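Local coordinates for protein TetR family transcriptional regulator (PDB 6SRN) that probably binds regulatory DNA as a TetR-family transcriptional regulator and responds to a furan-type bacterial hormone controlling antibiotic production, at residues Ala79-His84 against Ala138-Pro143; Ala32-Ala37 against Glu74-Ala79. All coordinates share one frame; numbering follows the deposited sequence.

Overall arrangement
Both contacts lean on one helix, 73-86, and show how a TetR-type regulator ties its DNA-binding end to its ligand-binding body. Contact 2, which closes first along the chain, sets residues 74-79 against 32-37 of helix 31-49, inside the N-terminal helical domain. Contact 1 opens where it ends, since the two share Ala79, and sets the next turns, 79-84, against the loop 138-143 between helices 121-131 and 145-161. Their centres lie about 10 Å apart, and they touch directly, with Val80 CG2 resting 3.8 Å from Leu35 CD2. Helix 73-86 thus runs from the DNA-binding domain to the hormone pocket, a route consistent with ligand-induced movement reaching the helix-turn-helix.

Contact 1 of 2, residues Ala79-His84 against Ala138-Pro143; sequences AVVEEH and AELPLP. With LUB (4-(Hydroxymethyl)-2-propylfuran-3-carboxylic acid), chain B.
Val81 turns CG1 anti to its backbone N (chi1 175°), and this sends the methyl onto the ring of Pro141, 3.7 Å from Pro141 CD and slightly farther from Pro141 CG. The same torsion places Val81 CG2 beside the backbone N, where it meets Leu140 CD2 at 4.2 Å, a looser touch. At the next residue, the aliphatic stem of Glu82 crosses the proline ring at about a right angle, with Glu82 CG 3.7 Å from Pro141 CG. The two segments meet through carbon atoms, the Pro141 ring lying against two consecutive helical residues. Deeper in, His84 ND1 donates a nearly straight bond (171°) to Val81 O, 2.8 Å away, on a lone pair and in the ring plane, which fixes the imidazole's rotation. The ring's edge then faces the bound furan carboxylic acid, His84 NE2 standing 3.9 Å from C12 of the ligand, while Pro143 CB packs 3.6 Å from its O10. Gln130 NE2 of helix 121-131 hydrogen-bonds to Pro141 O, and the Gln130 side chain touches Val81 and Leu140. Leu191 of the second subunit packs on Pro143, while the neighbouring Val80 packs on helix 31-49.

Contact 2 of 2, residues Ala32-Ala37 against Glu74-Ala79; sequences AQILEA and ESLAIA
Leu35 reaches from helix 31-49 to Ala79 and Leu76 of helix 73-86. Its CB leaves the backbone without aiming at the other helix. CG, anti to the carbonyl carbon and beside the backbone N (chi1 -87°), swings the branch round, and CD2 is the methyl that makes the contact: it lies 3.6 Å from Ala79 CB and 4.0 Å from Ala79 C, pressed against the small side chain and the main chain behind it. The same CD2 is 4.3 Å from Leu76 CD1, so this one methyl touches two residues spaced three apart on helix 73-86.

Leu76 answers from the facing helix. With its CG anti to the backbone N (chi1 -177°), it extends CD1 toward helix 31-49, where, besides Leu35, it makes a long approach of 4.5 Å to Ile34 CG2. The side chains meet through carbon atoms alone, with Leu35 CD2 also reaching the carbonyl carbon of Ala79. The short segments cross almost perpendicularly, at -95°, with axes 10.4 Å apart at closest approach. Such a crossing limits the shared surface to a small patch, and the small Ala79 side chain lets a leucine methyl come close to the backbone.

Around the patch, Phe70 lies on Ile34, Leu76 and Ala79, while Val55 of helix 52-59 touches Leu76. This is hydrophobic core packing of the TetR-type N-terminal domain, in which the first helix and the connecting helix 73-86 precede and follow the predicted helix-turn-helix of residues 51-70 in the chain and pack against each other.

Contact 1 of 2, residues Ala79-His84 against Ala138-Pro143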
loop_
_atom_site.group_PDB
_atom_site.type_symbol
_atom_site.label_atom_id
_atom_site.label_comp_id
_atom_site.label_asym_id
_atom_site.label_seq_id
_atom_site.Cartn_x
_atom_site.Cartn_y
_atom_site.Cartn_z
ATOM N N ALA A 79 16.750 -11.686 6.435
ATOM C CA ALA A 79 17.824 -11.415 5.484
ATOM C C ALA A 79 17.289 -10.992 4.098
ATOM O O ALA A 79 17.864 -10.156 3.456
ATOM C CB ALA A 79 18.727 -12.620 5.357
ATOM N N VAL A 80 16.213 -11.625 3.657
ATOM C CA VAL A 80 15.583 -11.278 2.390
ATOM C C VAL A 80 15.090 -9.836 2.433
ATOM O O VAL A 80 15.386 -9.042 1.553
ATOM C CB VAL A 80 14.409 -12.238 2.069
ATOM C CG1 VAL A 80 13.577 -11.717 0.890
ATOM C CG2 VAL A 80 14.962 -13.622 1.761
ATOM N N VAL A 81 14.353 -9.470 3.469
ATOM C CA VAL A 81 13.852 -8.086 3.552
ATOM C C VAL A 81 15.001 -7.081 3.639
ATOM O O VAL A 81 15.030 -6.067 2.954
ATOM C CB VAL A 81 12.878 -7.922 4.734
ATOM C CG1 VAL A 81 12.464 -6.479 4.895
ATOM C CG2 VAL A 81 11.666 -8.778 4.519
ATOM N N GLU A 82 15.980 -7.372 4.474
ATOM C CA GLU A 82 17.132 -6.453 4.597
ATOM C C GLU A 82 17.830 -6.282 3.249
ATOM O O GLU A 82 18.242 -5.175 2.869
ATOM C CB GLU A 82 18.148 -6.943 5.631
ATOM C CG GLU A 82 17.737 -6.819 7.049
ATOM C CD GLU A 82 18.866 -7.380 7.918
ATOM O OE1 GLU A 82 19.639 -8.298 7.522
ATOM O OE2 GLU A 82 19.028 -6.836 8.967
ATOM N N GLU A 83 17.985 -7.356 2.489
ATOM C CA GLU A 83 18.693 -7.270 1.243
ATOM C C GLU A 83 17.930 -6.413 0.246
ATOM O O GLU A 83 18.533 -5.663 -0.517
ATOM C CB GLU A 83 18.921 -8.681 0.696
ATOM C CG GLU A 83 19.376 -8.736 -0.735
ATOM C CD GLU A 83 20.580 -7.886 -0.999
ATOM O OE1 GLU A 83 21.431 -7.765 -0.095
ATOM O OE2 GLU A 83 20.680 -7.358 -2.137
ATOM N N HIS A 84 16.609 -6.541 0.234
ATOM C CA HIS A 84 15.824 -5.793 -0.770
ATOM C C HIS A 84 15.865 -4.290 -0.484
ATOM O O HIS A 84 15.582 -3.499 -1.382
ATOM C CB HIS A 84 14.420 -6.421 -0.910
ATOM C CG HIS A 84 13.260 -5.654 -0.341
ATOM N ND1 HIS A 84 13.067 -5.443 1.012
ATOM C CD2 HIS A 84 12.175 -5.134 -0.941
ATOM C CE1 HIS A 84 11.938 -4.799 1.208
ATOM N NE2 HIS A 84 11.362 -4.617 0.037
ATOM N N ALA A 138 8.255 -12.437 13.284
ATOM C CA ALA A 138 9.718 -12.225 13.099
ATOM C C ALA A 138 10.009 -10.723 13.223
ATOM O O ALA A 138 9.179 -9.936 12.833
ATOM C CB ALA A 138 10.173 -12.746 11.739
ATOM N N GLU A 139 11.170 -10.314 13.743
ATOM C CA GLU A 139 11.445 -8.883 13.845
ATOM C C GLU A 139 11.964 -8.373 12.461
ATOM O O GLU A 139 13.148 -8.303 12.270
ATOM C CB GLU A 139 12.385 -8.493 14.993
ATOM C CG GLU A 139 11.693 -7.471 15.950
ATOM C CD GLU A 139 12.610 -6.608 16.811
ATOM O OE1 GLU A 139 13.781 -6.947 16.952
ATOM O OE2 GLU A 139 12.111 -5.554 17.302
ATOM N N LEU A 140 11.089 -8.057 11.497
ATOM C CA LEU A 140 11.552 -7.553 10.214
ATOM C C LEU A 140 11.856 -6.075 10.338
ATOM O O LEU A 140 11.301 -5.397 11.227
ATOM C CB LEU A 140 10.479 -7.774 9.127
ATOM C CG LEU A 140 9.937 -9.158 8.862
ATOM C CD1 LEU A 140 8.866 -9.059 7.781
ATOM C CD2 LEU A 140 10.985 -10.180 8.432
ATOM N N PRO A 141 12.743 -5.546 9.497
ATOM C CA PRO A 141 13.031 -4.089 9.476
ATOM C C PRO A 141 11.726 -3.275 9.297
ATOM O O PRO A 141 10.797 -3.681 8.597
ATOM C CB PRO A 141 13.999 -3.922 8.323
ATOM C CG PRO A 141 14.502 -5.285 7.943
ATOM C CD PRO A 141 13.445 -6.258 8.411
ATOM N N LEU A 142 11.691 -2.087 9.888
ATOM C CA LEU A 142 10.561 -1.198 9.633
ATOM C C LEU A 142 10.484 -0.915 8.133
ATOM O O LEU A 142 11.519 -0.579 7.515
ATOM C CB LEU A 142 10.727 0.130 10.378
ATOM C CG LEU A 142 10.349 0.139 11.871
ATOM C CD1 LEU A 142 10.772 1.472 12.452
ATOM C CD2 LEU A 142 8.884 -0.097 12.177
ATOM N N PRO A 143 9.271 -1.010 7.571
ATOM C CA PRO A 143 9.117 -0.560 6.174
ATOM C C PRO A 143 9.217 0.951 5.987
ATOM O O PRO A 143 9.116 1.740 6.964
ATOM C CB PRO A 143 7.734 -1.068 5.818
ATOM C CG PRO A 143 6.985 -0.968 7.125
ATOM C CD PRO A 143 7.974 -1.428 8.136
HETATM C C2 LUB B . 8.437 0.201 -0.983
HETATM C C4 LUB B . 7.987 -1.692 0.123
HETATM C C5 LUB B . 7.455 -1.802 -1.098
HETATM C C6 LUB B . 8.652 1.605 -1.376
HETATM O O11 LUB B . 9.914 1.188 1.311
HETATM C C9 LUB B . 9.267 0.115 1.427
HETATM O O10 LUB B . 9.184 -0.505 2.548
HETATM C C3 LUB B . 8.546 -0.442 0.299
HETATM C C12 LUB B . 8.024 -2.893 1.056
HETATM O O13 LUB B . 7.480 -2.506 2.339
HETATM O O1 LUB B . 7.600 -0.584 -1.782
HETATM C C7 LUB B . 9.792 1.627 -2.403
HETATM C C8 LUB B . 10.146 3.028 -2.837
#

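Contact 2 of 2, residues Ala32-Ala37 against Glu74-Ala79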
loop_
_atom_site.group_PDB
_atom_site.type_symbol
_atom_site.label_atom_id
_atom_site.label_comp_id
_atom_site.label_asym_id
_atom_site.label_seq_id
_atom_site.Cartn_x
_atom_site.Cartn_y
_atom_site.Cartn_z
ATOM N N ALA A 32 24.130 -15.654 -1.135
ATOM C CA ALA A 32 23.318 -15.025 -2.153
ATOM C C ALA A 32 22.453 -16.043 -2.904
ATOM O O ALA A 32 21.311 -15.757 -3.195
ATOM C CB ALA A 32 24.181 -14.248 -3.110
ATOM N N GLN A 33 23.006 -17.214 -3.221
ATOM C CA GLN A 33 22.232 -18.274 -3.892
ATOM C C GLN A 33 21.110 -18.796 -3.015
ATOM O O GLN A 33 19.990 -18.991 -3.495
ATOM C CB GLN A 33 23.151 -19.427 -4.313
ATOM C CG GLN A 33 24.064 -19.054 -5.459
ATOM C CD GLN A 33 25.034 -20.149 -5.860
ATOM O OE1 GLN A 33 25.827 -20.617 -5.057
ATOM N NE2 GLN A 33 25.003 -20.524 -7.134
ATOM N N ILE A 34 21.415 -18.984 -1.744
ATOM C CA ILE A 34 20.373 -19.416 -0.792
ATOM C C ILE A 34 19.298 -18.333 -0.694
ATOM O O ILE A 34 18.118 -18.647 -0.701
ATOM C CB ILE A 34 20.972 -19.745 0.595
ATOM C CG1 ILE A 34 21.998 -20.882 0.481
ATOM C CG2 ILE A 34 19.879 -20.094 1.597
ATOM C CD1 ILE A 34 22.918 -21.030 1.682
ATOM N N LEU A 35 19.715 -17.081 -0.585
ATOM C CA LEU A 35 18.783 -15.974 -0.487
ATOM C C LEU A 35 17.911 -15.870 -1.736
ATOM O O LEU A 35 16.739 -15.571 -1.613
ATOM C CB LEU A 35 19.526 -14.648 -0.285
ATOM C CG LEU A 35 19.919 -14.166 1.112
ATOM C CD1 LEU A 35 20.455 -12.740 1.018
ATOM C CD2 LEU A 35 18.729 -14.179 2.062
ATOM N N GLU A 36 18.457 -16.136 -2.925
ATOM C CA GLU A 36 17.664 -16.083 -4.146
ATOM C C GLU A 36 16.590 -17.172 -4.164
ATOM O O GLU A 36 15.428 -16.904 -4.485
ATOM C CB GLU A 36 18.582 -16.187 -5.352
ATOM C CG GLU A 36 17.959 -15.783 -6.664
ATOM C CD GLU A 36 17.656 -14.265 -6.787
ATOM O OE1 GLU A 36 18.334 -13.353 -6.179
ATOM O OE2 GLU A 36 16.751 -13.941 -7.584
ATOM N N ALA A 37 16.980 -18.388 -3.784
ATOM C CA ALA A 37 16.018 -19.481 -3.676
ATOM C C ALA A 37 14.943 -19.215 -2.645
ATOM O O ALA A 37 13.765 -19.450 -2.913
ATOM C CB ALA A 37 16.730 -20.794 -3.364
ATOM N N GLU A 74 12.807 -17.475 10.372
ATOM C CA GLU A 74 12.702 -16.076 10.702
ATOM C C GLU A 74 13.903 -15.265 10.238
ATOM O O GLU A 74 13.766 -14.222 9.617
ATOM C CB GLU A 74 12.564 -15.919 12.224
ATOM C CG GLU A 74 11.271 -16.428 12.817
ATOM C CD GLU A 74 11.188 -17.936 13.215
ATOM O OE1 GLU A 74 11.922 -18.797 12.700
ATOM O OE2 GLU A 74 10.305 -18.273 14.039
ATOM N N SER A 75 15.108 -15.765 10.542
ATOM C CA SER A 75 16.343 -15.077 10.162
ATOM C C SER A 75 16.482 -15.075 8.641
ATOM O O SER A 75 17.031 -14.157 8.069
ATOM C CB SER A 75 17.542 -15.728 10.875
ATOM O OG SER A 75 17.767 -17.003 10.375
ATOM N N LEU A 76 15.967 -16.079 7.962
ATOM C CA LEU A 76 15.995 -16.099 6.503
ATOM C C LEU A 76 15.089 -15.011 5.923
ATOM O O LEU A 76 15.503 -14.248 5.066
ATOM C CB LEU A 76 15.591 -17.520 6.044
ATOM C CG LEU A 76 15.608 -17.815 4.552
ATOM C CD1 LEU A 76 16.967 -17.634 3.893
ATOM C CD2 LEU A 76 15.092 -19.238 4.320
ATOM N N ALA A 77 13.886 -14.895 6.488
ATOM C CA ALA A 77 12.982 -13.833 6.104
ATOM C C ALA A 77 13.578 -12.424 6.362
ATOM O O ALA A 77 13.483 -11.531 5.539
ATOM C CB ALA A 77 11.622 -14.015 6.760
ATOM N N ILE A 78 14.170 -12.243 7.542
ATOM C CA ILE A 78 14.844 -10.988 7.828
ATOM C C ILE A 78 15.906 -10.699 6.772
ATOM O O ILE A 78 16.005 -9.579 6.290
ATOM C CB ILE A 78 15.475 -11.007 9.241
ATOM C CG1 ILE A 78 14.356 -11.024 10.285
ATOM C CG2 ILE A 78 16.403 -9.822 9.416
ATOM C CD1 ILE A 78 14.859 -11.296 11.675
ATOM N N ALA A 79 16.750 -11.686 6.435
ATOM C CA ALA A 79 17.824 -11.415 5.484
ATOM C C ALA A 79 17.289 -10.992 4.098
ATOM O O ALA A 79 17.864 -10.156 3.456
ATOM C CB ALA A 79 18.727 -12.620 5.357
#